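Local atomic coordinates of sister chromatid cohesion protein (PDB entry 5T8V), a protein that probably acts as a cohesin loader that binds chromatin, the present chain being the C-terminal HEAT-repeat part of the longer Scc2 protein. Residues K951-T956 against R971-Y976; V980-K985 against V1036-Q1041. One frame throughout, in Å; residues are numbered along the deposited sequence.

Contact 1: residues K951-T956 against R971-Y976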
ATOM      1  N   LYS A 951      -8.040 -42.977  58.548  1.00 52.09           N
ATOM      2  CA  LYS A 951      -7.486 -43.357  59.844  1.00 53.26           C
ATOM      3  C   LYS A 951      -6.425 -42.358  60.278  1.00 51.89           C
ATOM      4  O   LYS A 951      -6.444 -41.864  61.410  1.00 52.13           O
ATOM      5  CB  LYS A 951      -6.899 -44.770  59.775  1.00 54.94           C
ATOM      6  CG  LYS A 951      -7.933 -45.884  59.637  1.00 56.33           C
ATOM      7  CD  LYS A 951      -8.639 -46.160  60.956  1.00 58.46           C
ATOM      8  CE  LYS A 951      -9.864 -47.040  60.762  1.00 59.52           C
ATOM      9  NZ  LYS A 951     -10.732 -47.073  61.974  1.00 61.35           N
ATOM     10  N   GLY A 952      -5.499 -42.030  59.375  1.00 51.71           N
ATOM     11  CA  GLY A 952      -4.503 -41.021  59.691  1.00 51.66           C
ATOM     12  C   GLY A 952      -5.122 -39.699  60.103  1.00 51.08           C
ATOM     13  O   GLY A 952      -4.624 -39.025  61.008  1.00 51.96           O
ATOM     14  N   ILE A 953      -6.220 -39.313  59.450  1.00 52.33           N
ATOM     15  CA  ILE A 953      -6.874 -38.043  59.770  1.00 52.44           C
ATOM     16  C   ILE A 953      -7.384 -38.059  61.207  1.00 55.09           C
ATOM     17  O   ILE A 953      -7.036 -37.194  62.023  1.00 56.32           O
ATOM     18  CB  ILE A 953      -8.007 -37.753  58.770  1.00 50.85           C
ATOM     19  CG1 ILE A 953      -7.419 -37.469  57.386  1.00 49.51           C
ATOM     20  CG2 ILE A 953      -8.859 -36.571  59.238  1.00 50.77           C
ATOM     21  CD1 ILE A 953      -8.450 -37.330  56.280  1.00 48.85           C
ATOM     22  N   GLN A 954      -8.227 -39.039  61.540  1.00 61.09           N
ATOM     23  CA  GLN A 954      -8.761 -39.069  62.899  1.00 62.73           C
ATOM     24  C   GLN A 954      -7.671 -39.310  63.940  1.00 63.19           C
ATOM     25  O   GLN A 954      -7.837 -38.903  65.097  1.00 63.30           O
ATOM     26  CB  GLN A 954      -9.883 -40.106  63.030  1.00 63.16           C
ATOM     27  CG  GLN A 954      -9.650 -41.468  62.393  1.00 63.10           C
ATOM     28  CD  GLN A 954     -10.942 -42.255  62.260  1.00 64.33           C
ATOM     29  OE1 GLN A 954     -12.026 -41.744  62.538  1.00 64.54           O
ATOM     30  NE2 GLN A 954     -10.831 -43.502  61.828  1.00 64.45           N
ATOM     31  N   LYS A 955      -6.553 -39.930  63.553  1.00 64.61           N
ATOM     32  CA  LYS A 955      -5.384 -39.941  64.428  1.00 67.81           C
ATOM     33  C   LYS A 955      -4.846 -38.530  64.623  1.00 68.89           C
ATOM     34  O   LYS A 955      -4.377 -38.180  65.712  1.00 69.51           O
ATOM     35  CB  LYS A 955      -4.292 -40.850  63.858  1.00 68.56           C
ATOM     36  CG  LYS A 955      -4.597 -42.353  63.870  1.00 69.86           C
ATOM     37  CD  LYS A 955      -5.052 -42.850  65.232  1.00 72.55           C
ATOM     38  CE  LYS A 955      -6.574 -42.941  65.304  1.00 73.51           C
ATOM     39  NZ  LYS A 955      -7.057 -43.269  66.673  1.00 76.57           N
ATOM     40  N   THR A 956      -4.907 -37.703  63.575  1.00 52.76           N
ATOM     41  CA  THR A 956      -4.503 -36.308  63.714  1.00 54.56           C
ATOM     42  C   THR A 956      -5.398 -35.580  64.707  1.00 54.56           C
ATOM     43  O   THR A 956      -4.913 -34.805  65.538  1.00 56.24           O
ATOM     44  CB  THR A 956      -4.533 -35.603  62.356  1.00 55.11           C
ATOM     45  OG1 THR A 956      -3.790 -36.364  61.396  1.00 54.83           O
ATOM     46  CG2 THR A 956      -3.931 -34.210  62.464  1.00 56.11           C
ATOM     47  N   ARG A 971       1.393 -30.910  57.996  1.00 57.30           N
ATOM     48  CA  ARG A 971       1.681 -31.317  56.624  1.00 55.13           C
ATOM     49  C   ARG A 971       1.211 -32.744  56.371  1.00 52.21           C
ATOM     50  O   ARG A 971       0.650 -33.044  55.308  1.00 50.18           O
ATOM     51  CB  ARG A 971       3.176 -31.167  56.339  1.00 57.51           C
ATOM     52  CG  ARG A 971       3.678 -29.736  56.502  1.00 61.25           C
ATOM     53  CD  ARG A 971       5.130 -29.568  56.075  1.00 65.02           C
ATOM     54  NE  ARG A 971       6.060 -30.248  56.973  1.00 67.98           N
ATOM     55  CZ  ARG A 971       7.376 -30.055  56.974  1.00 71.20           C
ATOM     56  NH1 ARG A 971       7.930 -29.196  56.126  1.00 72.48           N
ATOM     57  NH2 ARG A 971       8.142 -30.720  57.828  1.00 72.41           N
ATOM     58  N   GLN A 972       1.421 -33.638  57.342  1.00 56.84           N
ATOM     59  CA  GLN A 972       0.852 -34.978  57.254  1.00 54.54           C
ATOM     60  C   GLN A 972      -0.642 -34.910  56.970  1.00 51.11           C
ATOM     61  O   GLN A 972      -1.148 -35.581  56.062  1.00 50.05           O
ATOM     62  CB  GLN A 972       1.110 -35.749  58.549  1.00 56.76           C
ATOM     63  CG  GLN A 972       2.572 -36.020  58.848  1.00 60.01           C
ATOM     64  CD  GLN A 972       2.752 -36.928  60.050  1.00 62.16           C
ATOM     65  OE1 GLN A 972       1.884 -37.746  60.357  1.00 62.16           O
ATOM     66  NE2 GLN A 972       3.877 -36.784  60.740  1.00 63.79           N
ATOM     67  N   PHE A 973      -1.367 -34.099  57.745  1.00 43.67           N
ATOM     68  CA  PHE A 973      -2.798 -33.948  57.505  1.00 41.50           C
ATOM     69  C   PHE A 973      -3.070 -33.380  56.120  1.00 39.82           C
ATOM     70  O   PHE A 973      -4.025 -33.790  55.452  1.00 39.09           O
ATOM     71  CB  PHE A 973      -3.435 -33.048  58.557  1.00 43.47           C
ATOM     72  CG  PHE A 973      -4.782 -32.538  58.148  1.00 42.97           C
ATOM     73  CD1 PHE A 973      -5.888 -33.366  58.200  1.00 42.31           C
ATOM     74  CD2 PHE A 973      -4.938 -31.246  57.679  1.00 43.20           C
ATOM     75  CE1 PHE A 973      -7.125 -32.915  57.806  1.00 41.71           C
ATOM     76  CE2 PHE A 973      -6.180 -30.784  57.285  1.00 42.49           C
ATOM     77  CZ  PHE A 973      -7.276 -31.619  57.352  1.00 41.74           C
ATOM     78  N   ASP A 974      -2.265 -32.410  55.685  1.00 39.83           N
ATOM     79  CA  ASP A 974      -2.425 -31.884  54.335  1.00 39.16           C
ATOM     80  C   ASP A 974      -2.405 -33.013  53.317  1.00 38.64           C
ATOM     81  O   ASP A 974      -3.242 -33.061  52.407  1.00 37.91           O
ATOM     82  CB  ASP A 974      -1.325 -30.867  54.029  1.00 39.85           C
ATOM     83  CG  ASP A 974      -1.472 -30.245  52.652  1.00 39.44           C
ATOM     84  OD1 ASP A 974      -1.092 -30.902  51.660  1.00 39.20           O
ATOM     85  OD2 ASP A 974      -1.964 -29.101  52.562  1.00 39.55           O
ATOM     86  N   ARG A 975      -1.466 -33.950  53.468  1.00 51.23           N
ATOM     87  CA  ARG A 975      -1.377 -35.041  52.507  1.00 51.15           C
ATOM     88  C   ARG A 975      -2.547 -36.008  52.649  1.00 50.46           C
ATOM     89  O   ARG A 975      -3.103 -36.465  51.645  1.00 49.38           O
ATOM     90  CB  ARG A 975      -0.048 -35.779  52.665  1.00 52.58           C
ATOM     91  CG  ARG A 975       0.340 -36.594  51.445  1.00 52.96           C
ATOM     92  CD  ARG A 975       0.677 -35.691  50.264  1.00 54.28           C
ATOM     93  NE  ARG A 975       0.803 -36.429  49.016  1.00 54.36           N
ATOM     94  CZ  ARG A 975       0.976 -35.855  47.831  1.00 54.97           C
ATOM     95  NH1 ARG A 975       1.043 -34.533  47.730  1.00 54.10           N
ATOM     96  NH2 ARG A 975       1.080 -36.602  46.742  1.00 55.62           N
ATOM     97  N   TYR A 976      -2.933 -36.339  53.882  1.00 51.89           N
ATOM     98  CA  TYR A 976      -4.084 -37.214  54.084  1.00 52.04           C
ATOM     99  C   TYR A 976      -5.323 -36.644  53.405  1.00 49.75           C
ATOM    100  O   TYR A 976      -5.949 -37.298  52.561  1.00 48.14           O
ATOM    101  CB  TYR A 976      -4.336 -37.410  55.582  1.00 54.45           C
ATOM    102  CG  TYR A 976      -3.285 -38.226  56.307  1.00 56.95           C
ATOM    103  CD1 TYR A 976      -2.673 -39.316  55.699  1.00 57.41           C
ATOM    104  CD2 TYR A 976      -2.909 -37.908  57.608  1.00 58.91           C
ATOM    105  CE1 TYR A 976      -1.718 -40.062  56.363  1.00 59.71           C
ATOM    106  CE2 TYR A 976      -1.955 -38.650  58.278  1.00 60.98           C
ATOM    107  CZ  TYR A 976      -1.363 -39.725  57.651  1.00 62.22           C
ATOM    108  OH  TYR A 976      -0.412 -40.465  58.315  1.00 65.67           O
TER
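Y976 turns its CG anti to its own carbonyl carbon (chi1 -69°), which brings one face of the ring over G952, while I953 uses the same kind of first torsion to set CG1 against Y976. The G952 CA lies 4.0 Å from the centroid of the Y976 ring, 22° off the normal and offset toward the rim, a CH-pi contact made directly with the backbone because no side chain stands in between. Next to it, I953 CG1 packs 3.6 Å from Y976 CB, the two side chains lying alongside and pointing opposite ways. The other branch, I953 CG2, meets the edge of the F973 ring, 4.3 Å from CE1. T956 stands roughly perpendicular to F973, its CG2 4.1 Å from F973 CB. Its hydroxyl turns back into its own helix: OG1 donates to G952 O at 2.8 Å, from the opposite face of the carbonyl plane to T956 N, so one oxygen takes two bonds. Beyond the pair, F973 lies against F1019 and helix 1026-1042. With axes 9.4 Å apart and running at 147°, this is an antiparallel helical hairpin of the kind that builds HEAT-repeat solenoids.

Contact 2: residues V980-K985 against V1036-Q1041; sequences VGMAGK and VGLVCQ
K985 NZ reaches over to Q1041 OE1 at 3.0 Å, a weak hydrogen bond, and also makes a long, weak ion pair with D923 of helix 919-935. Q1041 meets it with CG set between its own backbone N and carbonyl carbon (chi1 82°) and the rest of the chain extended toward the lysine. K985 gets there fully stretched, CG anti to the backbone N (chi1 178°) and every later torsion extended, and on the way its CD rests 3.7 Å from L1038 CD2. A leucine in its place would probably leave Q1041 OE1 without this donor and D923 without its distant positive partner. At the root of the lysine, K985 CA makes a CA-H...O contact with L1038 O at 3.6 Å. L1038 is the central apolar piece. Both its methyls touch the M982 sulfur, CD1 at 3.6 Å from SD, because the methionine chain bends at chi2 and chi3 and curls back toward the neighbouring helix. Its CB lies 3.4 Å from G981 O. One residue on, V1039 CG2 lies against the backbone of the other helix, 3.9 Å from G981 CA, and also reaches G984. These two glycines, one turn apart, present bare backbone and let the axes run only 7.1 Å apart. Two helices side by side at 8° are what an alpha solenoid produces as helical hairpins stack, here in the HEAT-repeat array of Scc2.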
ATOM      1  N   VAL A 980      -7.475 -38.225  50.248  1.00 37.20           N
ATOM      2  CA  VAL A 980      -8.907 -38.491  50.368  1.00 37.53           C
ATOM      3  C   VAL A 980      -9.688 -37.663  49.356  1.00 37.15           C
ATOM      4  O   VAL A 980     -10.608 -38.164  48.696  1.00 37.48           O
ATOM      5  CB  VAL A 980      -9.381 -38.218  51.808  1.00 38.04           C
ATOM      6  CG1 VAL A 980     -10.896 -38.395  51.923  1.00 38.64           C
ATOM      7  CG2 VAL A 980      -8.665 -39.137  52.784  1.00 38.73           C
ATOM      8  N   GLY A 981      -9.333 -36.386  49.213  1.00 41.18           N
ATOM      9  CA  GLY A 981     -10.092 -35.511  48.335  1.00 41.58           C
ATOM     10  C   GLY A 981      -9.982 -35.916  46.879  1.00 41.11           C
ATOM     11  O   GLY A 981     -10.987 -36.000  46.167  1.00 41.77           O
ATOM     12  N   MET A 982      -8.757 -36.169  46.413  1.00 51.65           N
ATOM     13  CA  MET A 982      -8.579 -36.607  45.034  1.00 51.37           C
ATOM     14  C   MET A 982      -9.280 -37.936  44.788  1.00 51.38           C
ATOM     15  O   MET A 982      -9.943 -38.120  43.758  1.00 51.95           O
ATOM     16  CB  MET A 982      -7.088 -36.714  44.711  1.00 51.63           C
ATOM     17  CG  MET A 982      -6.333 -35.392  44.787  1.00 52.72           C
ATOM     18  SD  MET A 982      -7.118 -34.051  43.865  1.00 54.82           S
ATOM     19  CE  MET A 982      -7.527 -34.868  42.336  1.00 54.60           C
ATOM     20  N   ALA A 983      -9.149 -38.875  45.727  1.00 42.63           N
ATOM     21  CA  ALA A 983      -9.855 -40.145  45.609  1.00 42.76           C
ATOM     22  C   ALA A 983     -11.348 -39.914  45.427  1.00 44.40           C
ATOM     23  O   ALA A 983     -11.968 -40.464  44.510  1.00 44.83           O
ATOM     24  CB  ALA A 983      -9.585 -41.009  46.840  1.00 42.54           C
ATOM     25  N   GLY A 984     -11.942 -39.089  46.290  1.00 40.38           N
ATOM     26  CA  GLY A 984     -13.346 -38.754  46.132  1.00 42.15           C
ATOM     27  C   GLY A 984     -13.650 -38.105  44.797  1.00 42.42           C
ATOM     28  O   GLY A 984     -14.746 -38.274  44.256  1.00 44.14           O
ATOM     29  N   LYS A 985     -12.688 -37.362  44.244  1.00 39.65           N
ATOM     30  CA  LYS A 985     -12.915 -36.691  42.968  1.00 40.85           C
ATOM     31  C   LYS A 985     -12.989 -37.692  41.823  1.00 42.48           C
ATOM     32  O   LYS A 985     -13.896 -37.621  40.984  1.00 43.78           O
ATOM     33  CB  LYS A 985     -11.809 -35.666  42.707  1.00 39.53           C
ATOM     34  CG  LYS A 985     -11.946 -34.947  41.368  1.00 39.90           C
ATOM     35  CD  LYS A 985     -10.922 -33.835  41.220  1.00 39.19           C
ATOM     36  CE  LYS A 985     -11.029 -33.145  39.869  1.00 39.62           C
ATOM     37  NZ  LYS A 985     -10.601 -31.718  39.932  1.00 39.89           N
ATOM     38  N   VAL A1036     -12.822 -31.476  51.012  1.00 44.35           N
ATOM     39  CA  VAL A1036     -14.279 -31.561  50.907  1.00 46.00           C
ATOM     40  C   VAL A1036     -14.764 -30.997  49.578  1.00 46.10           C
ATOM     41  O   VAL A1036     -15.778 -31.457  49.036  1.00 47.11           O
ATOM     42  CB  VAL A1036     -14.951 -30.846  52.096  1.00 47.77           C
ATOM     43  CG1 VAL A1036     -14.568 -29.388  52.126  1.00 46.98           C
ATOM     44  CG2 VAL A1036     -16.464 -30.997  52.027  1.00 49.97           C
ATOM     45  N   GLY A1037     -14.073 -29.993  49.039  1.00 34.42           N
ATOM     46  CA  GLY A1037     -14.456 -29.464  47.738  1.00 34.05           C
ATOM     47  C   GLY A1037     -14.246 -30.475  46.626  1.00 34.30           C
ATOM     48  O   GLY A1037     -15.130 -30.694  45.788  1.00 34.83           O
ATOM     49  N   LEU A1038     -13.067 -31.106  46.602  1.00 34.73           N
ATOM     50  CA  LEU A1038     -12.797 -32.147  45.616  1.00 34.65           C
ATOM     51  C   LEU A1038     -13.811 -33.279  45.718  1.00 35.95           C
ATOM     52  O   LEU A1038     -14.237 -33.836  44.700  1.00 36.68           O
ATOM     53  CB  LEU A1038     -11.378 -32.687  45.804  1.00 34.52           C
ATOM     54  CG  LEU A1038     -10.234 -31.712  45.529  1.00 33.61           C
ATOM     55  CD1 LEU A1038      -8.996 -32.111  46.315  1.00 33.64           C
ATOM     56  CD2 LEU A1038      -9.930 -31.669  44.044  1.00 33.64           C
ATOM     57  N   VAL A1039     -14.206 -33.638  46.939  1.00 36.48           N
ATOM     58  CA  VAL A1039     -15.187 -34.704  47.116  1.00 37.99           C
ATOM     59  C   VAL A1039     -16.545 -34.268  46.581  1.00 38.52           C
ATOM     60  O   VAL A1039     -17.195 -34.993  45.819  1.00 39.68           O
ATOM     61  CB  VAL A1039     -15.272 -35.114  48.596  1.00 38.59           C
ATOM     62  CG1 VAL A1039     -16.396 -36.122  48.819  1.00 40.41           C
ATOM     63  CG2 VAL A1039     -13.941 -35.689  49.062  1.00 38.33           C
ATOM     64  N   CYS A1040     -16.992 -33.073  46.972  1.00 44.26           N
ATOM     65  CA  CYS A1040     -18.340 -32.634  46.630  1.00 45.50           C
ATOM     66  C   CYS A1040     -18.499 -32.426  45.130  1.00 45.55           C
ATOM     67  O   CYS A1040     -19.562 -32.720  44.570  1.00 47.08           O
ATOM     68  CB  CYS A1040     -18.680 -31.349  47.382  1.00 45.54           C
ATOM     69  SG  CYS A1040     -18.851 -31.558  49.164  1.00 46.75           S
ATOM     70  N   GLN A1041     -17.461 -31.919  44.457  1.00 41.11           N
ATOM     71  CA  GLN A1041     -17.607 -31.611  43.038  1.00 40.86           C
ATOM     72  C   GLN A1041     -17.981 -32.847  42.229  1.00 41.81           C
ATOM     73  O   GLN A1041     -18.626 -32.729  41.182  1.00 42.76           O
ATOM     74  CB  GLN A1041     -16.324 -30.979  42.496  1.00 39.75           C
ATOM     75  CG  GLN A1041     -15.228 -31.961  42.119  1.00 39.38           C
ATOM     76  CD  GLN A1041     -14.017 -31.270  41.536  1.00 38.26           C
ATOM     77  OE1 GLN A1041     -13.573 -31.598  40.437  1.00 38.46           O
ATOM     78  NE2 GLN A1041     -13.476 -30.302  42.268  1.00 37.45           N
TER

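Overall arrangement
Helix 969-986 serves both contacts: its earlier part pairs with helix 940-960 in contact 1, its later part with helix 1026-1042 in contact 2. The centres lie about 15 Å apart, and the two meet where I953 CD1 packs 3.9 Å from V980 CG2. Contact 1 is partly buried, joins roughly antiparallel helices that are neighbours in sequence, and relies on aromatic and aliphatic surfaces, its side-chain hydrogen bond staying within one helix. Contact 2 is the more buried, joins parallel helices further apart in sequence, and sets aliphatic and sulfur packing beside a weak polar link at its partly exposed margin. In both, glycine backbone forms part of the interface.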